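Local coordinates for aquaporin AqpM (Methanothermobacter marburgensis str. Marburg, PDB 2F2B), which conducts water in both directions through the membrane in response to osmotic gradients and also lets some glycerol pass transiently, at residues M162-D167 with I177-T182; N82-I87 with V152-L157; L198-T203 with I227-G232; T135-G140 with W144-A149. All coordinates share one frame; numbering follows the deposited sequence.

Contact 1. Residues M162-D167 with I177-T182; sequences MGIAVD and IIIGLT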
loop_
_atom_site.group_PDB
_atom_site.type_symbol
_atom_site.label_atom_id
_atom_site.label_comp_id
_atom_site.label_asym_id
_atom_site.label_seq_id
_atom_site.Cartn_x
_atom_site.Cartn_y
_atom_site.Cartn_z
ATOM N N MET A 162 -6.206 20.402 6.051
ATOM C CA MET A 162 -6.775 21.231 7.114
ATOM C C MET A 162 -7.024 20.402 8.374
ATOM O O MET A 162 -6.681 20.816 9.483
ATOM C CB MET A 162 -8.101 21.854 6.661
ATOM C CG MET A 162 -7.975 22.926 5.586
ATOM S SD MET A 162 -7.039 24.377 6.148
ATOM C CE MET A 162 -8.185 25.090 7.340
ATOM N N GLY A 163 -7.614 19.225 8.197
ATOM C CA GLY A 163 -7.920 18.380 9.338
ATOM C C GLY A 163 -6.764 17.680 10.028
ATOM O O GLY A 163 -6.768 17.545 11.256
ATOM N N ILE A 164 -5.762 17.254 9.262
ATOM C CA ILE A 164 -4.638 16.522 9.840
ATOM C C ILE A 164 -3.341 17.309 10.065
ATOM O O ILE A 164 -2.495 16.887 10.850
ATOM C CB ILE A 164 -4.320 15.263 8.981
ATOM C CG1 ILE A 164 -3.535 14.241 9.809
ATOM C CG2 ILE A 164 -3.504 15.654 7.752
ATOM C CD1 ILE A 164 -4.280 13.728 11.022
ATOM N N ALA A 165 -3.175 18.446 9.396
ATOM C CA ALA A 165 -1.948 19.222 9.564
ATOM C C ALA A 165 -2.151 20.620 10.143
ATOM O O ALA A 165 -1.304 21.115 10.889
ATOM C CB ALA A 165 -1.211 19.323 8.232
ATOM N N VAL A 166 -3.268 21.253 9.799
ATOM C CA VAL A 166 -3.559 22.608 10.267
ATOM C C VAL A 166 -4.285 22.648 11.608
ATOM O O VAL A 166 -3.878 23.374 12.521
ATOM C CB VAL A 166 -4.401 23.379 9.217
ATOM C CG1 VAL A 166 -4.734 24.784 9.725
ATOM C CG2 VAL A 166 -3.630 23.468 7.908
ATOM N N ASP A 167 -5.352 21.866 11.726
ATOM C CA ASP A 167 -6.147 21.827 12.948
ATOM C C ASP A 167 -5.329 21.462 14.183
ATOM O O ASP A 167 -4.608 20.466 14.198
ATOM C CB ASP A 167 -7.296 20.828 12.802
ATOM C CG ASP A 167 -8.427 21.104 13.773
ATOM O OD1 ASP A 167 -9.343 21.863 13.407
ATOM O OD2 ASP A 167 -8.391 20.577 14.901
ATOM N N ILE A 177 2.108 10.929 6.355
ATOM C CA ILE A 177 1.626 9.718 5.709
ATOM C C ILE A 177 0.193 9.838 5.198
ATOM O O ILE A 177 -0.117 9.360 4.108
ATOM C CB ILE A 177 1.780 8.473 6.642
ATOM C CG1 ILE A 177 1.474 7.195 5.850
ATOM C CG2 ILE A 177 0.865 8.585 7.854
ATOM C CD1 ILE A 177 2.374 7.001 4.639
ATOM N N ILE A 178 -0.679 10.502 5.953
ATOM C CA ILE A 178 -2.060 10.637 5.505
ATOM C C ILE A 178 -2.167 11.519 4.260
ATOM O O ILE A 178 -2.905 11.197 3.328
ATOM C CB ILE A 178 -2.954 11.196 6.638
ATOM C CG1 ILE A 178 -2.950 10.207 7.814
ATOM C CG2 ILE A 178 -4.372 11.439 6.133
ATOM C CD1 ILE A 178 -3.209 8.742 7.407
ATOM N N ILE A 179 -1.433 12.627 4.236
ATOM C CA ILE A 179 -1.474 13.510 3.078
ATOM C C ILE A 179 -0.945 12.776 1.842
ATOM O O ILE A 179 -1.543 12.844 0.766
ATOM C CB ILE A 179 -0.658 14.800 3.336
ATOM C CG1 ILE A 179 -1.356 15.630 4.419
ATOM C CG2 ILE A 179 -0.533 15.616 2.049
ATOM C CD1 ILE A 179 -0.559 16.839 4.899
ATOM N N GLY A 180 0.164 12.060 2.000
ATOM C CA GLY A 180 0.718 11.326 0.875
ATOM C C GLY A 180 -0.221 10.254 0.339
ATOM O O GLY A 180 -0.413 10.134 -0.875
ATOM N N LEU A 181 -0.812 9.462 1.232
ATOM C CA LEU A 181 -1.718 8.408 0.790
ATOM C C LEU A 181 -2.984 8.990 0.166
ATOM O O LEU A 181 -3.550 8.412 -0.758
ATOM C CB LEU A 181 -2.070 7.478 1.959
ATOM C CG LEU A 181 -0.887 6.683 2.522
ATOM C CD1 LEU A 181 -1.363 5.798 3.668
ATOM C CD2 LEU A 181 -0.253 5.824 1.412
ATOM N N THR A 182 -3.423 10.144 0.656
ATOM C CA THR A 182 -4.610 10.774 0.091
ATOM C C THR A 182 -4.329 11.134 -1.370
ATOM O O THR A 182 -5.167 10.920 -2.245
ATOM C CB THR A 182 -4.998 12.027 0.891
ATOM O OG1 THR A 182 -5.330 11.636 2.227
ATOM C CG2 THR A 182 -6.210 12.715 0.268
#
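Ile164 and Ala165, at the cytoplasmic end of helix 143-166, meet Ile178 and Ile179 of helix 175-194 in a transmembrane helical hairpin of the aquaporin fold. The two helices follow each other in the chain. Their short segments approach to 10.2 Å between axes, and their directions differ by 144°, so they run roughly antiparallel with a marked splay. The contact is entirely apolar and small. Ile164 sets its two branches on two neighbours. Its CG2 methyl lies 4.0 Å from CG1 of Ile179, and the two side chains cross at a slant. Its CG1 branch comes to 4.4 Å from CB of Ile178. The rest of the Ile178 side chain leads away from helix 143-166. Ile179 does the opposite. Its chain is stretched beyond CB (chi2 172°), which carries CD1 across to 4.2 Å from CB of Ala165. Tyr71 of a neighbouring subunit packs on Ile164 and Ile178, so the hairpin also contributes to the tetramer interface. Leu157 and Ile161 touch Ile179 from within the chain. Helix 143-166 finishes with a wider, pi-type turn, in which Asp167 N donates to Met162 O at 2.8 Å. Beyond it, Asp167 pairs with Arg169 and with the hydroxyl of Tyr240. On the other helix, Ile178 O is gripped twice. Thr182 N donates to Ile178 O at 2.9 Å. Thr182 OG1 donates to the same Ile178 O at 2.7 Å, from the opposite face of the carbonyl and 36° out of its plane.

Contact 2. Residues N82-I87 with V152-L157; sequences NPAVTI and VGTFLL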
loop_
_atom_site.group_PDB
_atom_site.type_symbol
_atom_site.label_atom_id
_atom_site.label_comp_id
_atom_site.label_asym_id
_atom_site.label_seq_id
_atom_site.Cartn_x
_atom_site.Cartn_y
_atom_site.Cartn_z
ATOM N N ASN A 82 3.348 22.946 -3.064
ATOM C CA ASN A 82 2.182 23.046 -3.933
ATOM C C ASN A 82 1.612 24.469 -3.835
ATOM O O ASN A 82 1.140 24.875 -2.780
ATOM C CB ASN A 82 1.130 22.045 -3.450
ATOM C CG ASN A 82 -0.085 21.982 -4.345
ATOM O OD1 ASN A 82 -0.385 22.923 -5.082
ATOM N ND2 ASN A 82 -0.806 20.867 -4.273
ATOM N N PRO A 83 1.650 25.238 -4.934
ATOM C CA PRO A 83 1.120 26.607 -4.912
ATOM C C PRO A 83 -0.334 26.686 -4.445
ATOM O O PRO A 83 -0.734 27.656 -3.795
ATOM C CB PRO A 83 1.288 27.065 -6.362
ATOM C CG PRO A 83 2.536 26.341 -6.785
ATOM C CD PRO A 83 2.318 24.952 -6.218
ATOM N N ALA A 84 -1.127 25.669 -4.779
ATOM C CA ALA A 84 -2.529 25.654 -4.377
ATOM C C ALA A 84 -2.684 25.502 -2.861
ATOM O O ALA A 84 -3.630 26.031 -2.272
ATOM C CB ALA A 84 -3.273 24.532 -5.102
ATOM N N VAL A 85 -1.764 24.776 -2.230
ATOM C CA VAL A 85 -1.814 24.592 -0.781
ATOM C C VAL A 85 -1.411 25.898 -0.101
ATOM O O VAL A 85 -2.043 26.331 0.863
ATOM C CB VAL A 85 -0.866 23.456 -0.326
ATOM C CG1 VAL A 85 -0.749 23.441 1.200
ATOM C CG2 VAL A 85 -1.402 22.116 -0.826
ATOM N N THR A 86 -0.360 26.525 -0.618
ATOM C CA THR A 86 0.121 27.794 -0.073
ATOM C C THR A 86 -1.001 28.834 -0.129
ATOM O O THR A 86 -1.257 29.538 0.851
ATOM C CB THR A 86 1.344 28.306 -0.873
ATOM O OG1 THR A 86 2.409 27.353 -0.776
ATOM C CG2 THR A 86 1.834 29.650 -0.323
ATOM N N ILE A 87 -1.676 28.916 -1.271
ATOM C CA ILE A 87 -2.772 29.867 -1.444
ATOM C C ILE A 87 -3.969 29.477 -0.574
ATOM O O ILE A 87 -4.632 30.338 0.007
ATOM C CB ILE A 87 -3.184 29.960 -2.936
ATOM C CG1 ILE A 87 -2.045 30.612 -3.730
ATOM C CG2 ILE A 87 -4.476 30.761 -3.089
ATOM C CD1 ILE A 87 -2.244 30.618 -5.231
ATOM N N VAL A 152 -12.308 18.950 -7.692
ATOM C CA VAL A 152 -12.728 17.939 -6.719
ATOM C C VAL A 152 -11.522 17.261 -6.072
ATOM O O VAL A 152 -11.480 17.070 -4.854
ATOM C CB VAL A 152 -13.634 16.869 -7.380
ATOM C CG1 VAL A 152 -14.082 15.840 -6.335
ATOM C CG2 VAL A 152 -14.855 17.542 -8.007
ATOM N N GLY A 153 -10.538 16.902 -6.887
ATOM C CA GLY A 153 -9.347 16.262 -6.357
ATOM C C GLY A 153 -8.586 17.145 -5.380
ATOM O O GLY A 153 -8.190 16.695 -4.306
ATOM N N THR A 154 -8.384 18.412 -5.733
ATOM C CA THR A 154 -7.644 19.299 -4.848
ATOM C C THR A 154 -8.469 19.651 -3.611
ATOM O O THR A 154 -7.914 19.953 -2.556
ATOM C CB THR A 154 -7.200 20.581 -5.584
ATOM O OG1 THR A 154 -6.588 20.223 -6.834
ATOM C CG2 THR A 154 -6.169 21.335 -4.750
ATOM N N PHE A 155 -9.794 19.605 -3.740
ATOM C CA PHE A 155 -10.668 19.874 -2.603
ATOM C C PHE A 155 -10.393 18.808 -1.538
ATOM O O PHE A 155 -10.202 19.124 -0.362
ATOM C CB PHE A 155 -12.142 19.809 -3.028
ATOM C CG PHE A 155 -13.115 20.017 -1.897
ATOM C CD1 PHE A 155 -13.592 21.290 -1.593
ATOM C CD2 PHE A 155 -13.548 18.939 -1.130
ATOM C CE1 PHE A 155 -14.492 21.486 -0.538
ATOM C CE2 PHE A 155 -14.446 19.123 -0.073
ATOM C CZ PHE A 155 -14.918 20.400 0.221
ATOM N N LEU A 156 -10.370 17.540 -1.946
ATOM C CA LEU A 156 -10.107 16.464 -0.990
ATOM C C LEU A 156 -8.728 16.623 -0.362
ATOM O O LEU A 156 -8.569 16.487 0.853
ATOM C CB LEU A 156 -10.205 15.088 -1.662
ATOM C CG LEU A 156 -9.855 13.917 -0.731
ATOM C CD1 LEU A 156 -10.781 13.931 0.483
ATOM C CD2 LEU A 156 -9.976 12.594 -1.476
ATOM N N LEU A 157 -7.727 16.907 -1.191
ATOM C CA LEU A 157 -6.370 17.092 -0.687
ATOM C C LEU A 157 -6.315 18.189 0.374
ATOM O O LEU A 157 -5.802 17.977 1.472
ATOM C CB LEU A 157 -5.415 17.453 -1.830
ATOM C CG LEU A 157 -4.008 17.915 -1.417
ATOM C CD1 LEU A 157 -3.324 16.835 -0.577
ATOM C CD2 LEU A 157 -3.186 18.228 -2.661
#
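Asn82 and Ala84 of the first NPA motif pack against Leu157 and Thr154 on helix 143-166. The direct contacts are van der Waals only. ND2 of Asn82 comes to 3.9 Å from CD2 of Leu157, the two side chains reaching for each other from opposite directions. The methyl of Ala84, CB, faces CG2 of Thr154 at 4.3 Å. No hydrogen bond crosses between the two segments. Asn82 is the N-cap of helix 83-91: its OD1 accepts from Ala84 N at 2.9 Å, with the donor 37° above the amide plane. CG stands anti to the backbone N (chi1 -175°), which swings the amide back over the start of the helix. ND2 donates to Leu198 O and to O2 of a bound glycerol, probably from the crystallisation liquor. With both ends of the amide engaged, its rotation is fixed. The positive end of the helix would probably strengthen ND2 as a donor. The backbone joins in as well, since Asn82 O accepts from Thr86 N at 3.1 Å. On the facing helix, Thr154 OG1 bonds to Glu150 O, which leaves CG2 as the atom turned to Ala84. Around this layer, Pro229 of helix 224-243 touches both Ala84 and Thr154, Pro200 of helix 200-214 lies on Asn82, and Val183 of helix 175-194 covers Leu157.

Contact 3. Residues L198-T203 with I227-G232; sequences LNPART and IGPIVG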
loop_
_atom_site.group_PDB
_atom_site.type_symbol
_atom_site.label_atom_id
_atom_site.label_comp_id
_atom_site.label_asym_id
_atom_site.label_seq_id
_atom_site.Cartn_x
_atom_site.Cartn_y
_atom_site.Cartn_z
ATOM N N LEU A 198 -3.382 18.386 -9.217
ATOM C CA LEU A 198 -3.697 18.959 -7.904
ATOM C C LEU A 198 -2.629 19.960 -7.490
ATOM O O LEU A 198 -2.646 20.455 -6.364
ATOM C CB LEU A 198 -3.735 17.862 -6.831
ATOM C CG LEU A 198 -4.325 16.490 -7.164
ATOM C CD1 LEU A 198 -4.218 15.590 -5.924
ATOM C CD2 LEU A 198 -5.779 16.636 -7.608
ATOM N N ASN A 199 -1.739 20.299 -8.416
ATOM C CA ASN A 199 -0.588 21.129 -8.080
ATOM C C ASN A 199 -0.045 21.914 -9.282
ATOM O O ASN A 199 0.526 21.328 -10.200
ATOM C CB ASN A 199 0.476 20.154 -7.565
ATOM C CG ASN A 199 1.685 20.831 -6.983
ATOM O OD1 ASN A 199 2.132 21.874 -7.459
ATOM N ND2 ASN A 199 2.250 20.211 -5.955
ATOM N N PRO A 200 -0.191 23.251 -9.279
ATOM C CA PRO A 200 0.304 24.059 -10.401
ATOM C C PRO A 200 1.799 23.891 -10.705
ATOM O O PRO A 200 2.207 23.940 -11.865
ATOM C CB PRO A 200 -0.044 25.488 -9.977
ATOM C CG PRO A 200 -1.290 25.296 -9.150
ATOM C CD PRO A 200 -0.915 24.089 -8.308
ATOM N N ALA A 201 2.612 23.694 -9.670
ATOM C CA ALA A 201 4.053 23.531 -9.869
ATOM C C ALA A 201 4.375 22.156 -10.448
ATOM O O ALA A 201 5.234 22.026 -11.329
ATOM C CB ALA A 201 4.794 23.734 -8.541
ATOM N N ARG A 202 3.687 21.132 -9.949
ATOM C CA ARG A 202 3.896 19.765 -10.419
ATOM C C ARG A 202 3.577 19.636 -11.909
ATOM O O ARG A 202 4.080 18.736 -12.587
ATOM C CB ARG A 202 3.045 18.792 -9.587
ATOM C CG ARG A 202 2.989 17.359 -10.114
ATOM C CD ARG A 202 1.740 17.149 -10.962
ATOM N NE ARG A 202 1.608 15.779 -11.459
ATOM C CZ ARG A 202 2.199 15.315 -12.556
ATOM N NH1 ARG A 202 2.976 16.108 -13.282
ATOM N NH2 ARG A 202 2.003 14.061 -12.940
ATOM N N THR A 203 2.741 20.536 -12.420
ATOM C CA THR A 203 2.406 20.519 -13.839
ATOM C C THR A 203 3.405 21.393 -14.602
ATOM O O THR A 203 3.848 21.038 -15.694
ATOM C CB THR A 203 0.970 21.036 -14.095
ATOM O OG1 THR A 203 0.025 20.138 -13.495
ATOM C CG2 THR A 203 0.692 21.115 -15.595
ATOM N N ILE A 227 -6.099 27.134 -12.258
ATOM C CA ILE A 227 -7.415 27.481 -11.738
ATOM C C ILE A 227 -8.066 26.335 -10.962
ATOM O O ILE A 227 -8.576 26.538 -9.863
ATOM C CB ILE A 227 -8.364 27.909 -12.881
ATOM C CG1 ILE A 227 -7.750 29.074 -13.663
ATOM C CG2 ILE A 227 -9.711 28.334 -12.308
ATOM C CD1 ILE A 227 -8.555 29.495 -14.882
ATOM N N GLY A 228 -8.049 25.137 -11.540
ATOM C CA GLY A 228 -8.657 23.990 -10.883
ATOM C C GLY A 228 -8.161 23.756 -9.466
ATOM O O GLY A 228 -8.952 23.751 -8.514
ATOM N N PRO A 229 -6.849 23.547 -9.288
ATOM C CA PRO A 229 -6.296 23.313 -7.950
ATOM C C PRO A 229 -6.513 24.473 -6.981
ATOM O O PRO A 229 -6.880 24.266 -5.824
ATOM C CB PRO A 229 -4.816 23.056 -8.234
ATOM C CG PRO A 229 -4.859 22.380 -9.579
ATOM C CD PRO A 229 -5.848 23.252 -10.328
ATOM N N ILE A 230 -6.294 25.697 -7.443
ATOM C CA ILE A 230 -6.474 26.840 -6.558
ATOM C C ILE A 230 -7.923 26.972 -6.094
ATOM O O ILE A 230 -8.178 27.210 -4.914
ATOM C CB ILE A 230 -6.000 28.150 -7.238
ATOM C CG1 ILE A 230 -4.482 28.094 -7.438
ATOM C CG2 ILE A 230 -6.367 29.353 -6.379
ATOM C CD1 ILE A 230 -3.895 29.298 -8.166
ATOM N N VAL A 231 -8.871 26.798 -7.009
ATOM C CA VAL A 231 -10.284 26.892 -6.649
ATOM C C VAL A 231 -10.660 25.783 -5.665
ATOM O O VAL A 231 -11.318 26.032 -4.654
ATOM C CB VAL A 231 -11.184 26.793 -7.899
ATOM C CG1 VAL A 231 -12.641 26.633 -7.486
ATOM C CG2 VAL A 231 -11.009 28.047 -8.756
ATOM N N GLY A 232 -10.243 24.557 -5.967
ATOM C CA GLY A 232 -10.550 23.451 -5.079
ATOM C C GLY A 232 -9.956 23.645 -3.695
ATOM O O GLY A 232 -10.615 23.386 -2.690
#
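Pro229 of helix 224-243 turns the CB-CG edge of its ring to the peptide between Leu198 and Asn199. Its CB is 3.9 Å from Leu198 C, and its CG is 3.9 Å from Asn199 N. The same CB is also 4.0 Å from CD of Pro200, where the two proline rings slide past each other in opposite directions. The backbones come very near: CA of Leu198 and CA of Pro229 are 5.1 Å apart. The side chains of Leu198 and Asn199 start away from Pro229, so it is their backbone that the ring meets. Pro229 N, a proline nitrogen with no hydrogen to donate, makes no bond to the preceding turn, and helix 224-243 is kinked there.

In the next shell, Asn199 caps helix 200-214. Its OD1 accepts from Arg202 N at 3.0 Å. That bond is fairly straight at hydrogen (162°), but the donor sits well above the amide plane. A weak bond from Ala201 N at 2.9 Å reaches the same OD1 of Asn199. ND2 of Asn199 donates to Ile81 O and to O3 of a bound glycerol, probably from the crystallisation liquor, so the whole amide is held. Leu198 N is bonded to Glu150 OE2, and Asn199 N to Ser197 OG. Arg202 NH2 is tied to Gly133 O.

This is the second NPA motif, at the start of a re-entrant half-helix. As in other aquaporins, its asparagine faces the pore, and the arginine that follows the motif probably belongs to the selectivity filter.

Contact 4. Residues T135-G140 with W144-A149; sequences TAPFPG and WQAMLA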
loop_
_atom_site.group_PDB
_atom_site.type_symbol
_atom_site.label_atom_id
_atom_site.label_comp_id
_atom_site.label_asym_id
_atom_site.label_seq_id
_atom_site.Cartn_x
_atom_site.Cartn_y
_atom_site.Cartn_z
ATOM N N THR A 135 0.780 16.400 -16.980
ATOM C CA THR A 135 -0.663 16.220 -16.842
ATOM C C THR A 135 -1.437 16.951 -17.941
ATOM O O THR A 135 -1.217 18.139 -18.181
ATOM C CB THR A 135 -1.167 16.746 -15.477
ATOM O OG1 THR A 135 -0.796 18.123 -15.328
ATOM C CG2 THR A 135 -0.561 15.934 -14.331
ATOM N N ALA A 136 -2.340 16.233 -18.601
ATOM C CA ALA A 136 -3.174 16.809 -19.657
ATOM C C ALA A 136 -4.455 15.993 -19.760
ATOM O O ALA A 136 -4.479 14.818 -19.394
ATOM C CB ALA A 136 -2.429 16.796 -20.996
ATOM N N PRO A 137 -5.546 16.606 -20.251
ATOM C CA PRO A 137 -6.798 15.857 -20.371
ATOM C C PRO A 137 -6.587 14.593 -21.203
ATOM O O PRO A 137 -5.908 14.622 -22.231
ATOM C CB PRO A 137 -7.735 16.854 -21.056
ATOM C CG PRO A 137 -7.232 18.177 -20.564
ATOM C CD PRO A 137 -5.729 18.009 -20.664
ATOM N N PHE A 138 -7.157 13.482 -20.751
ATOM C CA PHE A 138 -7.022 12.228 -21.478
ATOM C C PHE A 138 -7.991 12.186 -22.661
ATOM O O PHE A 138 -8.847 13.058 -22.796
ATOM C CB PHE A 138 -7.230 11.045 -20.526
ATOM C CG PHE A 138 -5.969 10.622 -19.816
ATOM C CD1 PHE A 138 -5.298 11.505 -18.972
ATOM C CD2 PHE A 138 -5.422 9.361 -20.040
ATOM C CE1 PHE A 138 -4.092 11.142 -18.362
ATOM C CE2 PHE A 138 -4.215 8.983 -19.435
ATOM C CZ PHE A 138 -3.550 9.875 -18.596
ATOM N N PRO A 139 -7.858 11.181 -23.543
ATOM C CA PRO A 139 -8.744 11.077 -24.710
ATOM C C PRO A 139 -10.235 11.146 -24.393
ATOM O O PRO A 139 -10.743 10.395 -23.561
ATOM C CB PRO A 139 -8.337 9.742 -25.331
ATOM C CG PRO A 139 -6.868 9.679 -25.019
ATOM C CD PRO A 139 -6.842 10.112 -23.567
ATOM N N GLY A 140 -10.932 12.058 -25.065
ATOM C CA GLY A 140 -12.362 12.204 -24.850
ATOM C C GLY A 140 -12.737 13.127 -23.705
ATOM O O GLY A 140 -13.910 13.457 -23.530
ATOM N N TRP A 144 -13.289 21.506 -19.627
ATOM C CA TRP A 144 -14.072 21.699 -18.413
ATOM C C TRP A 144 -14.193 20.446 -17.556
ATOM O O TRP A 144 -14.301 20.543 -16.335
ATOM C CB TRP A 144 -15.456 22.260 -18.755
ATOM C CG TRP A 144 -15.375 23.675 -19.247
ATOM C CD1 TRP A 144 -15.594 24.117 -20.519
ATOM C CD2 TRP A 144 -14.977 24.824 -18.486
ATOM N NE1 TRP A 144 -15.352 25.469 -20.601
ATOM C CE2 TRP A 144 -14.972 25.928 -19.367
ATOM C CE3 TRP A 144 -14.619 25.026 -17.145
ATOM C CZ2 TRP A 144 -14.625 27.219 -18.951
ATOM C CZ3 TRP A 144 -14.274 26.310 -16.730
ATOM C CH2 TRP A 144 -14.280 27.391 -17.634
ATOM N N GLN A 145 -14.174 19.274 -18.184
ATOM C CA GLN A 145 -14.247 18.031 -17.420
ATOM C C GLN A 145 -12.963 17.868 -16.609
ATOM O O GLN A 145 -13.001 17.461 -15.448
ATOM C CB GLN A 145 -14.415 16.833 -18.351
ATOM C CG GLN A 145 -15.813 16.670 -18.897
ATOM C CD GLN A 145 -15.891 15.556 -19.913
ATOM O OE1 GLN A 145 -15.369 15.676 -21.019
ATOM N NE2 GLN A 145 -16.531 14.455 -19.536
ATOM N N ALA A 146 -11.831 18.185 -17.227
ATOM C CA ALA A 146 -10.536 18.086 -16.555
ATOM C C ALA A 146 -10.480 19.111 -15.429
ATOM O O ALA A 146 -9.937 18.851 -14.353
ATOM C CB ALA A 146 -9.404 18.333 -17.556
ATOM N N MET A 147 -11.047 20.284 -15.686
ATOM C CA MET A 147 -11.086 21.348 -14.694
ATOM C C MET A 147 -11.872 20.880 -13.471
ATOM O O MET A 147 -11.428 21.047 -12.336
ATOM C CB MET A 147 -11.758 22.589 -15.291
ATOM C CG MET A 147 -11.919 23.742 -14.317
ATOM S SD MET A 147 -10.359 24.558 -13.974
ATOM C CE MET A 147 -10.262 25.669 -15.387
ATOM N N LEU A 148 -13.044 20.297 -13.706
ATOM C CA LEU A 148 -13.877 19.812 -12.610
ATOM C C LEU A 148 -13.138 18.745 -11.806
ATOM O O LEU A 148 -13.218 18.718 -10.581
ATOM C CB LEU A 148 -15.200 19.249 -13.151
ATOM C CG LEU A 148 -16.206 18.716 -12.120
ATOM C CD1 LEU A 148 -16.566 19.804 -11.121
ATOM C CD2 LEU A 148 -17.456 18.218 -12.842
ATOM N N ALA A 149 -12.410 17.871 -12.498
ATOM C CA ALA A 149 -11.652 16.816 -11.827
ATOM C C ALA A 149 -10.596 17.411 -10.898
ATOM O O ALA A 149 -10.437 16.968 -9.756
ATOM C CB ALA A 149 -10.988 15.907 -12.863
HETATM O O HOH W 1 -15.916 12.562 -21.883
HETATM O O HOH W 2 -15.996 15.532 -23.680
#
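Gly140 O and the amide of Gln145 face each other across two waters. Water 1 lies 2.7 Å from Gly140 O and probably donates to it. Water 2, at 2.9 Å from Gly140 O, probably does the same. Water 1 in turn accepts from Gln145 NE2 at 3.1 Å. Water 2 lies 2.7 Å from Gln145 OE1 and probably donates there too. Each water has more acceptors nearby than protons to give, so the pattern may shift. The direct gap between Gly140 O and Gln145 OE1 is 3.7 Å, which suits two acceptors bridged by water. Beyond CG the Gln145 chain is extended (chi2 174°), and this takes its amide out to the waters. The amide is also bound by protein: Ser142 N reaches OE1, and NE2 donates to Gln120 O of a neighbouring subunit.

The 135-140 segment belongs to the long extracellular loop that joins the two halves of the aquaporin fold. Here it folds back on the first turns of helix 143-166. One residue further along the helix, at Ala146, the contact is apolar. CG of Pro137 rests on the methyl of Ala146 at 3.7 Å from its CB, and CB of Pro137 is 4.2 Å from that same Ala146 CB. Ile224 and Tyr225 of helix 224-243 touch Pro137. The backbone of Phe138 is hydrogen-bonded to Ile193, at the end of helix 175-194. Gly140 has a positive phi of 87°, a backbone shape that glycine adopts readily.

In the fold
Contacts 1, 2 and 4 all use helix 143-166, at its cytoplasmic end, its middle and its extracellular start. Contacts 2 and 3 form the core. Their centres are about 6 Å apart, and each holds one NPA motif against a transmembrane helix; helix-capping asparagines combine with apolar packing. Contact 1 is apolar throughout and lies farther out. It touches contact 2 where Ile179 and Thr182 meet Leu157 and Leu156. In contact 4 two waters join the segments, and part of it is exposed. It reaches contact 3 through Thr135 and Thr203. Contacts 1, 2 and 4 touch a neighbouring subunit; the segments of contact 3 touch none.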